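Local coordinates for CLIP-associating protein (Drosophila melanogaster, PDB 4G3A), which tracks microtubule plus ends and stabilises dynamic microtubules in mitotic spindle formation, here represented by its N-terminal TOG-like domain of HEAT repeats, at residues P93-R98 / E108-L113; S135-K140 / I170-A175; K143-F148 / L177-V182. All coordinates share one frame; numbering follows the deposited sequence.

In the fold
Following the chain from its N terminus, contact 1 comes first and is local: it closes the short turn between helix 88-98 and helix 104-119, pairing the two helices of HEAT repeat 2. Contacts 2 and 3 lie further on and cross, their segments alternating along the chain. Contact 2 joins the end of helix 125-136 to helix 170-175, and contact 3 joins helix 142-159 to the loop before helix 182-199, so together they fasten the 125-159 hairpin to HEAT repeat 3. Their centres are about 8 Å apart, each about 17 Å from contact 1. Asp-97 with His-139 and Gln-111 with Glu-147 connect contact 1 to the other two.

Contact 1. Residues P93-R98 / E108-L113; sequences PHVIDR and EKAQLL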
loop_
_atom_site.group_PDB
_atom_site.type_symbol
_atom_site.label_atom_id
_atom_site.label_comp_id
_atom_site.label_asym_id
_atom_site.label_seq_id
_atom_site.Cartn_x
_atom_site.Cartn_y
_atom_site.Cartn_z
ATOM N N PRO A 93 7.333 -0.688 -6.923
ATOM C CA PRO A 93 6.682 -0.012 -8.052
ATOM C C PRO A 93 5.495 -0.791 -8.617
ATOM O O PRO A 93 4.555 -0.175 -9.096
ATOM C CB PRO A 93 7.808 0.085 -9.092
ATOM C CG PRO A 93 9.057 0.106 -8.270
ATOM C CD PRO A 93 8.791 -0.821 -7.125
ATOM N N HIS A 94 5.523 -2.119 -8.561
ATOM C CA HIS A 94 4.428 -2.905 -9.133
ATOM C C HIS A 94 3.264 -3.111 -8.154
ATOM O O HIS A 94 2.120 -3.300 -8.565
ATOM C CB HIS A 94 4.971 -4.232 -9.667
ATOM C CG HIS A 94 6.087 -4.040 -10.638
ATOM N ND1 HIS A 94 7.411 -4.235 -10.299
ATOM C CD2 HIS A 94 6.086 -3.595 -11.912
ATOM C CE1 HIS A 94 8.171 -3.957 -11.339
ATOM N NE2 HIS A 94 7.394 -3.560 -12.333
ATOM N N VAL A 95 3.575 -3.089 -6.865
ATOM C CA VAL A 95 2.548 -3.105 -5.840
ATOM C C VAL A 95 1.727 -1.825 -5.947
ATOM O O VAL A 95 0.506 -1.849 -5.863
ATOM C CB VAL A 95 3.165 -3.189 -4.452
ATOM C CG1 VAL A 95 2.071 -3.109 -3.396
ATOM C CG2 VAL A 95 3.957 -4.497 -4.329
ATOM N N ILE A 96 2.415 -0.712 -6.154
ATOM C CA ILE A 96 1.752 0.568 -6.378
ATOM C C ILE A 96 0.751 0.471 -7.526
ATOM O O ILE A 96 -0.418 0.833 -7.366
ATOM C CB ILE A 96 2.781 1.678 -6.672
ATOM C CG1 ILE A 96 3.552 2.026 -5.392
ATOM C CG2 ILE A 96 2.087 2.928 -7.262
ATOM C CD1 ILE A 96 4.701 2.996 -5.613
ATOM N N ASP A 97 1.205 -0.025 -8.678
ATOM C CA ASP A 97 0.324 -0.215 -9.824
ATOM C C ASP A 97 -0.908 -1.048 -9.471
ATOM O O ASP A 97 -1.993 -0.795 -9.985
ATOM C CB ASP A 97 1.071 -0.870 -10.992
ATOM C CG ASP A 97 2.001 0.098 -11.708
ATOM O OD1 ASP A 97 1.868 1.327 -11.507
ATOM O OD2 ASP A 97 2.867 -0.371 -12.462
ATOM N N ARG A 98 -0.746 -2.040 -8.601
ATOM C CA ARG A 98 -1.875 -2.890 -8.227
ATOM C C ARG A 98 -2.877 -2.175 -7.314
ATOM O O ARG A 98 -3.997 -2.658 -7.108
ATOM C CB ARG A 98 -1.393 -4.176 -7.566
ATOM C CG ARG A 98 -0.621 -5.108 -8.494
ATOM C CD ARG A 98 -1.529 -5.741 -9.544
ATOM N NE ARG A 98 -0.759 -6.466 -10.559
ATOM C CZ ARG A 98 -1.295 -7.183 -11.547
ATOM N NH1 ARG A 98 -2.614 -7.288 -11.666
ATOM N NH2 ARG A 98 -0.510 -7.802 -12.422
ATOM N N GLU A 108 -6.867 -4.893 -2.211
ATOM C CA GLU A 108 -6.821 -5.229 -0.790
ATOM C C GLU A 108 -5.481 -5.835 -0.416
ATOM O O GLU A 108 -4.810 -5.377 0.511
ATOM C CB GLU A 108 -7.924 -6.224 -0.441
ATOM C CG GLU A 108 -9.280 -5.606 -0.191
ATOM C CD GLU A 108 -10.393 -6.642 -0.211
ATOM O OE1 GLU A 108 -10.083 -7.852 -0.130
ATOM O OE2 GLU A 108 -11.575 -6.242 -0.312
ATOM N N LYS A 109 -5.095 -6.874 -1.148
ATOM C CA LYS A 109 -3.857 -7.578 -0.838
ATOM C C LYS A 109 -2.653 -6.673 -1.060
ATOM O O LYS A 109 -1.650 -6.782 -0.359
ATOM C CB LYS A 109 -3.739 -8.875 -1.640
ATOM C CG LYS A 109 -4.887 -9.858 -1.395
ATOM C CD LYS A 109 -5.019 -10.203 0.083
ATOM C CE LYS A 109 -6.183 -11.161 0.336
ATOM N NZ LYS A 109 -6.378 -11.403 1.783
ATOM N N ALA A 110 -2.763 -5.761 -2.022
ATOM C CA ALA A 110 -1.716 -4.769 -2.233
ATOM C C ALA A 110 -1.623 -3.821 -1.030
ATOM O O ALA A 110 -0.536 -3.564 -0.507
ATOM C CB ALA A 110 -1.976 -3.991 -3.515
ATOM N N GLN A 111 -2.767 -3.317 -0.575
ATOM C CA GLN A 111 -2.767 -2.425 0.585
ATOM C C GLN A 111 -2.217 -3.191 1.790
ATOM O O GLN A 111 -1.451 -2.668 2.598
ATOM C CB GLN A 111 -4.185 -1.923 0.871
ATOM C CG GLN A 111 -4.683 -0.804 -0.063
ATOM C CD GLN A 111 -4.162 0.566 0.331
ATOM O OE1 GLN A 111 -3.171 0.686 1.062
ATOM N NE2 GLN A 111 -4.819 1.615 -0.160
ATOM N N LEU A 112 -2.596 -4.458 1.895
ATOM C CA LEU A 112 -2.149 -5.267 3.022
ATOM C C LEU A 112 -0.626 -5.492 2.978
ATOM O O LEU A 112 0.042 -5.423 4.003
ATOM C CB LEU A 112 -2.936 -6.585 3.087
ATOM C CG LEU A 112 -2.620 -7.577 4.210
ATOM C CD1 LEU A 112 -2.414 -6.893 5.560
ATOM C CD2 LEU A 112 -3.713 -8.635 4.297
ATOM N N LEU A 113 -0.075 -5.738 1.795
ATOM C CA LEU A 113 1.379 -5.819 1.638
ATOM C C LEU A 113 2.062 -4.550 2.148
ATOM O O LEU A 113 3.101 -4.612 2.830
ATOM C CB LEU A 113 1.759 -6.067 0.160
ATOM C CG LEU A 113 3.246 -6.276 -0.155
ATOM C CD1 LEU A 113 3.474 -7.059 -1.496
ATOM C CD2 LEU A 113 4.013 -4.954 -0.163
#
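Val-95 spreads its two methyls over the facing helix, one toward Ala-110 and the other toward Leu-113. With CG1 anti to the backbone N (chi1 176°), that methyl is turned onto Ala-110, 3.9 Å from its carbonyl O and 4.1 Å from its CB. The other branch, CG2, meets the forked end of Leu-113, with CD1 at 3.9 Å and CD2 slightly farther, and the two side chains cross obliquely. One turn beyond Val-95, Arg-98 lays its CB 4.1 Å from Ala-110 CB; the methyl of Ala-110 thus touches both Val-95 and the root of Arg-98, its nearest atom in segment 93-98 being Val-95 O at 4.0 Å. The Arg-98 chain then bends at chi2 (-70°) and carries its guanidinium away from helix 104-119, to the backbone O atoms of Leu-58 and Gly-60 and a salt bridge with Asp-101. No hydrogen bond spans the two segments, and contact between their side chains is apolar. Beyond it, Leu-113 also packs on Phe-73 and Ser-74 of helix 63-80, which extends the core toward HEAT repeat 1. Trimming Val-95 to an alanine would probably open a gap beside Leu-113, whose CD1 and CD2 would lose the valine branch they pack on, and leave Ala-110 less covered. Val-95 and Ala-110 bring their CA atoms within 5.8 Å, and the segment axes approach to 9.0 Å at an angle of 139° between their N-to-C directions. Such a roughly antiparallel helix pair with a buried apolar seam is the unit of a HEAT repeat, here the second repeat of the TOG-like domain.

Contact 2. Residues S135-K140 / I170-A175; sequences SCFKHK and IPPVCA
This is an apolar CH-pi contact between neighbouring helical hairpins of the HEAT-repeat array: Phe-137, just past helix 125-136, meets Pro-172 and Val-173 on the short helix 170-175 of HEAT repeat 3. The chain turns here, as Cys-136 to His-139 form a type I beta turn, and Phe-137 leaves its second position with the CB directed at the proline. With chi1 at -89°, the ring reaches across to helix 170-175, where Pro-172 CB stands over the middle of one face. That carbon is only 10° off the ring normal, so the proline presents its C-H bonds to the pi cloud. Pro-172 CG lies farther toward the rim, 3.8 Å from Phe-137 CE2. Val-173 adds a flank with its CG2 branch, 4.1 Å from Phe-137 CE1, although its CB points away, and it also packs on Leu-149 and Leu-192, of helices 142-159 and 182-199. An edge-to-face pairing with Phe-148 of helix 142-159 gives the Phe-137 ring a further partner, and Tyr-169 and Leu-176 touch it too. The aromatic side chain therefore bridges the 125-159 hairpin and the next repeat without a hydrogen bond between the two segments. Pro-172 CB lies 3.6 Å from the centroid of the Phe-137 ring.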
loop_
_atom_site.group_PDB
_atom_site.type_symbol
_atom_site.label_atom_id
_atom_site.label_comp_id
_atom_site.label_asym_id
_atom_site.label_seq_id
_atom_site.Cartn_x
_atom_site.Cartn_y
_atom_site.Cartn_z
ATOM N N SER A 135 5.313 8.450 -6.122
ATOM C CA SER A 135 4.711 7.799 -7.280
ATOM C C SER A 135 3.195 7.940 -7.327
ATOM O O SER A 135 2.585 7.772 -8.382
ATOM C CB SER A 135 5.055 6.304 -7.295
ATOM O OG SER A 135 6.450 6.076 -7.389
ATOM N N CYS A 136 2.580 8.221 -6.182
ATOM C CA CYS A 136 1.136 8.058 -6.066
ATOM C C CYS A 136 0.322 9.335 -6.235
ATOM O O CYS A 136 -0.787 9.293 -6.770
ATOM C CB CYS A 136 0.775 7.367 -4.735
ATOM S SG CYS A 136 1.224 5.579 -4.715
ATOM N N PHE A 137 0.846 10.464 -5.767
ATOM C CA PHE A 137 0.046 11.680 -5.768
ATOM C C PHE A 137 -0.330 12.055 -7.203
ATOM O O PHE A 137 -1.429 12.532 -7.460
ATOM C CB PHE A 137 0.772 12.846 -5.081
ATOM C CG PHE A 137 0.527 12.930 -3.586
ATOM C CD1 PHE A 137 -0.763 13.030 -3.088
ATOM C CD2 PHE A 137 1.590 12.932 -2.689
ATOM C CE1 PHE A 137 -1.000 13.115 -1.712
ATOM C CE2 PHE A 137 1.369 13.018 -1.307
ATOM C CZ PHE A 137 0.065 13.107 -0.823
ATOM N N LYS A 138 0.577 11.824 -8.140
ATOM C CA LYS A 138 0.324 12.182 -9.535
ATOM C C LYS A 138 0.221 10.969 -10.464
ATOM O O LYS A 138 0.402 11.090 -11.663
ATOM C CB LYS A 138 1.401 13.142 -10.034
ATOM C CG LYS A 138 1.499 14.426 -9.221
ATOM C CD LYS A 138 2.424 15.437 -9.901
ATOM C CE LYS A 138 2.602 16.690 -9.060
ATOM N NZ LYS A 138 1.329 17.446 -8.851
ATOM N N HIS A 139 -0.080 9.801 -9.913
ATOM C CA HIS A 139 -0.291 8.614 -10.745
ATOM C C HIS A 139 -1.409 8.847 -11.772
ATOM O O HIS A 139 -2.390 9.562 -11.503
ATOM C CB HIS A 139 -0.615 7.402 -9.871
ATOM C CG HIS A 139 -0.367 6.083 -10.555
ATOM N ND1 HIS A 139 -1.185 5.604 -11.540
ATOM C CD2 HIS A 139 0.614 5.163 -10.376
ATOM C CE1 HIS A 139 -0.727 4.422 -11.954
ATOM N NE2 HIS A 139 0.365 4.143 -11.263
ATOM N N LYS A 140 -1.256 8.254 -12.952
ATOM C CA LYS A 140 -2.207 8.450 -14.045
ATOM C C LYS A 140 -3.572 7.828 -13.747
ATOM O O LYS A 140 -4.604 8.263 -14.282
ATOM C CB LYS A 140 -1.659 7.842 -15.342
ATOM C CG LYS A 140 -1.602 6.326 -15.323
ATOM C CD LYS A 140 -1.065 5.791 -16.661
ATOM C CE LYS A 140 -0.885 4.285 -16.620
ATOM N NZ LYS A 140 0.192 3.900 -15.671
ATOM N N ILE A 170 -0.032 18.081 3.737
ATOM C CA ILE A 170 -1.230 18.896 3.542
ATOM C C ILE A 170 -1.306 19.522 2.145
ATOM O O ILE A 170 -2.350 19.448 1.497
ATOM C CB ILE A 170 -1.423 19.945 4.645
ATOM C CG1 ILE A 170 -1.326 19.265 6.011
ATOM C CG2 ILE A 170 -2.780 20.628 4.485
ATOM C CD1 ILE A 170 -2.224 18.050 6.124
ATOM N N PRO A 171 -0.197 20.107 1.653
ATOM C CA PRO A 171 -0.376 20.732 0.333
ATOM C C PRO A 171 -0.650 19.720 -0.803
ATOM O O PRO A 171 -1.565 19.957 -1.593
ATOM C CB PRO A 171 0.925 21.528 0.132
ATOM C CG PRO A 171 1.438 21.766 1.519
ATOM C CD PRO A 171 1.059 20.526 2.301
ATOM N N PRO A 172 0.103 18.602 -0.883
ATOM C CA PRO A 172 -0.306 17.663 -1.932
ATOM C C PRO A 172 -1.715 17.090 -1.759
ATOM O O PRO A 172 -2.397 16.903 -2.765
ATOM C CB PRO A 172 0.746 16.544 -1.855
ATOM C CG PRO A 172 1.507 16.784 -0.608
ATOM C CD PRO A 172 1.396 18.232 -0.287
ATOM N N VAL A 173 -2.148 16.798 -0.533
ATOM C CA VAL A 173 -3.522 16.329 -0.354
ATOM C C VAL A 173 -4.510 17.428 -0.791
ATOM O O VAL A 173 -5.524 17.162 -1.441
ATOM C CB VAL A 173 -3.800 15.917 1.103
ATOM C CG1 VAL A 173 -5.306 15.693 1.322
ATOM C CG2 VAL A 173 -2.993 14.673 1.457
ATOM N N CYS A 174 -4.210 18.670 -0.444
ATOM C CA CYS A 174 -5.078 19.769 -0.861
ATOM C C CYS A 174 -5.140 19.887 -2.388
ATOM O O CYS A 174 -6.196 20.160 -2.944
ATOM C CB CYS A 174 -4.648 21.081 -0.215
ATOM S SG CYS A 174 -5.105 21.218 1.545
ATOM N N ALA A 175 -4.014 19.658 -3.065
ATOM C CA ALA A 175 -4.003 19.655 -4.526
ATOM C C ALA A 175 -5.004 18.655 -5.090
ATOM O O ALA A 175 -5.605 18.897 -6.133
ATOM C CB ALA A 175 -2.599 19.359 -5.059
#

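Contact 3. Residues K143-F148 / L177-V182; sequences KVREEF and LGDPTV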
loop_
_atom_site.group_PDB
_atom_site.type_symbol
_atom_site.label_atom_id
_atom_site.label_comp_id
_atom_site.label_asym_id
_atom_site.label_seq_id
_atom_site.Cartn_x
_atom_site.Cartn_y
_atom_site.Cartn_z
ATOM N N LYS A 143 -7.593 5.517 -9.356
ATOM C CA LYS A 143 -7.780 4.553 -8.278
ATOM C C LYS A 143 -6.503 4.420 -7.445
ATOM O O LYS A 143 -6.571 4.216 -6.241
ATOM C CB LYS A 143 -8.266 3.194 -8.791
ATOM C CG LYS A 143 -8.822 2.277 -7.691
ATOM C CD LYS A 143 -10.053 2.865 -7.010
ATOM C CE LYS A 143 -10.714 1.843 -6.088
ATOM N NZ LYS A 143 -11.883 2.372 -5.317
ATOM N N VAL A 144 -5.342 4.550 -8.080
ATOM C CA VAL A 144 -4.108 4.643 -7.313
ATOM C C VAL A 144 -4.100 5.891 -6.429
ATOM O O VAL A 144 -3.759 5.819 -5.243
ATOM C CB VAL A 144 -2.867 4.680 -8.211
ATOM C CG1 VAL A 144 -1.616 4.943 -7.376
ATOM C CG2 VAL A 144 -2.729 3.370 -8.997
ATOM N N ARG A 145 -4.459 7.034 -7.005
ATOM C CA ARG A 145 -4.440 8.278 -6.234
ATOM C C ARG A 145 -5.371 8.156 -5.026
ATOM O O ARG A 145 -5.015 8.522 -3.918
ATOM C CB ARG A 145 -4.803 9.476 -7.121
ATOM C CG ARG A 145 -3.907 9.589 -8.383
ATOM C CD ARG A 145 -4.024 10.965 -9.042
ATOM N NE ARG A 145 -5.359 11.277 -9.542
ATOM C CZ ARG A 145 -5.834 10.886 -10.725
ATOM N NH1 ARG A 145 -5.095 10.130 -11.526
ATOM N NH2 ARG A 145 -7.058 11.238 -11.104
ATOM N N GLU A 146 -6.559 7.603 -5.242
ATOM C CA GLU A 146 -7.515 7.418 -4.158
ATOM C C GLU A 146 -7.047 6.397 -3.113
ATOM O O GLU A 146 -7.186 6.619 -1.910
ATOM C CB GLU A 146 -8.860 6.969 -4.717
ATOM C CG GLU A 146 -9.901 6.774 -3.632
ATOM C CD GLU A 146 -11.208 6.249 -4.172
ATOM O OE1 GLU A 146 -11.275 5.965 -5.386
ATOM O OE2 GLU A 146 -12.165 6.120 -3.383
ATOM N N GLU A 147 -6.510 5.270 -3.579
ATOM C CA GLU A 147 -6.031 4.233 -2.672
ATOM C C GLU A 147 -4.892 4.762 -1.804
ATOM O O GLU A 147 -4.843 4.494 -0.599
ATOM C CB GLU A 147 -5.592 2.980 -3.450
ATOM C CG GLU A 147 -6.739 2.146 -4.006
ATOM C CD GLU A 147 -7.522 1.432 -2.917
ATOM O OE1 GLU A 147 -6.963 1.219 -1.815
ATOM O OE2 GLU A 147 -8.693 1.080 -3.167
ATOM N N PHE A 148 -3.985 5.518 -2.414
ATOM C CA PHE A 148 -2.862 6.053 -1.670
ATOM C C PHE A 148 -3.308 6.965 -0.528
ATOM O O PHE A 148 -2.750 6.892 0.570
ATOM C CB PHE A 148 -1.844 6.761 -2.571
ATOM C CG PHE A 148 -0.767 7.471 -1.795
ATOM C CD1 PHE A 148 0.017 6.770 -0.887
ATOM C CD2 PHE A 148 -0.572 8.846 -1.939
ATOM C CE1 PHE A 148 0.986 7.416 -0.147
ATOM C CE2 PHE A 148 0.408 9.501 -1.202
ATOM C CZ PHE A 148 1.186 8.784 -0.313
ATOM N N LEU A 177 -7.876 17.962 -3.906
ATOM C CA LEU A 177 -9.231 18.513 -3.840
ATOM C C LEU A 177 -9.715 18.956 -5.220
ATOM O O LEU A 177 -10.907 18.909 -5.502
ATOM C CB LEU A 177 -9.313 19.700 -2.860
ATOM C CG LEU A 177 -9.132 19.356 -1.378
ATOM C CD1 LEU A 177 -9.020 20.619 -0.520
ATOM C CD2 LEU A 177 -10.281 18.487 -0.889
ATOM N N GLY A 178 -8.786 19.382 -6.074
ATOM C CA GLY A 178 -9.119 19.757 -7.440
ATOM C C GLY A 178 -8.806 18.680 -8.475
ATOM O O GLY A 178 -8.598 18.979 -9.653
ATOM N N ASP A 179 -8.763 17.422 -8.039
ATOM C CA ASP A 179 -8.525 16.300 -8.950
ATOM C C ASP A 179 -9.614 16.271 -10.025
ATOM O O ASP A 179 -10.755 16.632 -9.760
ATOM C CB ASP A 179 -8.529 14.984 -8.161
ATOM C CG ASP A 179 -7.887 13.842 -8.923
ATOM O OD1 ASP A 179 -8.616 13.069 -9.580
ATOM O OD2 ASP A 179 -6.653 13.701 -8.845
ATOM N N PRO A 180 -9.271 15.851 -11.251
ATOM C CA PRO A 180 -10.345 15.828 -12.258
ATOM C C PRO A 180 -11.390 14.748 -11.990
ATOM O O PRO A 180 -12.421 14.736 -12.646
ATOM C CB PRO A 180 -9.598 15.524 -13.563
ATOM C CG PRO A 180 -8.326 14.864 -13.132
ATOM C CD PRO A 180 -7.956 15.516 -11.825
ATOM N N THR A 181 -11.114 13.858 -11.041
ATOM C CA THR A 181 -11.983 12.720 -10.756
ATOM C C THR A 181 -12.719 12.952 -9.446
ATOM O O THR A 181 -12.101 13.317 -8.444
ATOM C CB THR A 181 -11.149 11.415 -10.639
ATOM O OG1 THR A 181 -10.816 10.934 -11.953
ATOM C CG2 THR A 181 -11.911 10.342 -9.895
ATOM N N VAL A 182 -14.030 12.735 -9.438
ATOM C CA VAL A 182 -14.813 13.024 -8.235
ATOM C C VAL A 182 -14.441 12.100 -7.074
ATOM O O VAL A 182 -14.393 12.541 -5.928
ATOM C CB VAL A 182 -16.348 13.002 -8.491
ATOM C CG1 VAL A 182 -16.814 11.611 -8.858
ATOM C CG2 VAL A 182 -17.098 13.513 -7.268
#
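The helical segment 143-148 faces an irregular loop, 177-182, at some distance, the nearest CA atoms being those of Arg-145 and Asp-179, 9.4 Å apart. The long side chain of Arg-145 spans most of that separation. It bends at chi3 (-63°), which presents the NE and NH2 side of its guanidinium to the carboxylate, and grips Asp-179 side-on with one nitrogen on each oxygen. NE donates to Asp-179 OD2 at 2.8 Å, with OD2 tilted 25° from the guanidinium plane. NH2 donates to Asp-179 OD1, also at 2.8 Å, through a nearly straight bond with OD1 in the guanidinium plane. Both oxygens use their syn lone pairs, and the two flat groups are close to coplanar. The salt bridge spans successive hairpins of the HEAT-repeat stack, joining helix 142-159 to the turn that leads into helix 182-199 of HEAT repeat 3. On the loop side, Asp-179 OD1 also accepts from Thr-181 N at 3.0 Å, closing an Asx turn; this donor meets OD1 on its anti side, 27° out of the carboxylate plane. Thr-181 occupies the N-cap position of helix 182-199. Two donors thus hold OD1, while the remaining guanidinium nitrogen, Arg-145 NH1, bonds to the backbone O of His-139. All three nitrogens are therefore engaged, which should fix the rotation of the guanidinium. Thr-181 OG1 lies near the guanidinium plane, at its edge, 3.9 Å from Arg-145 NH2.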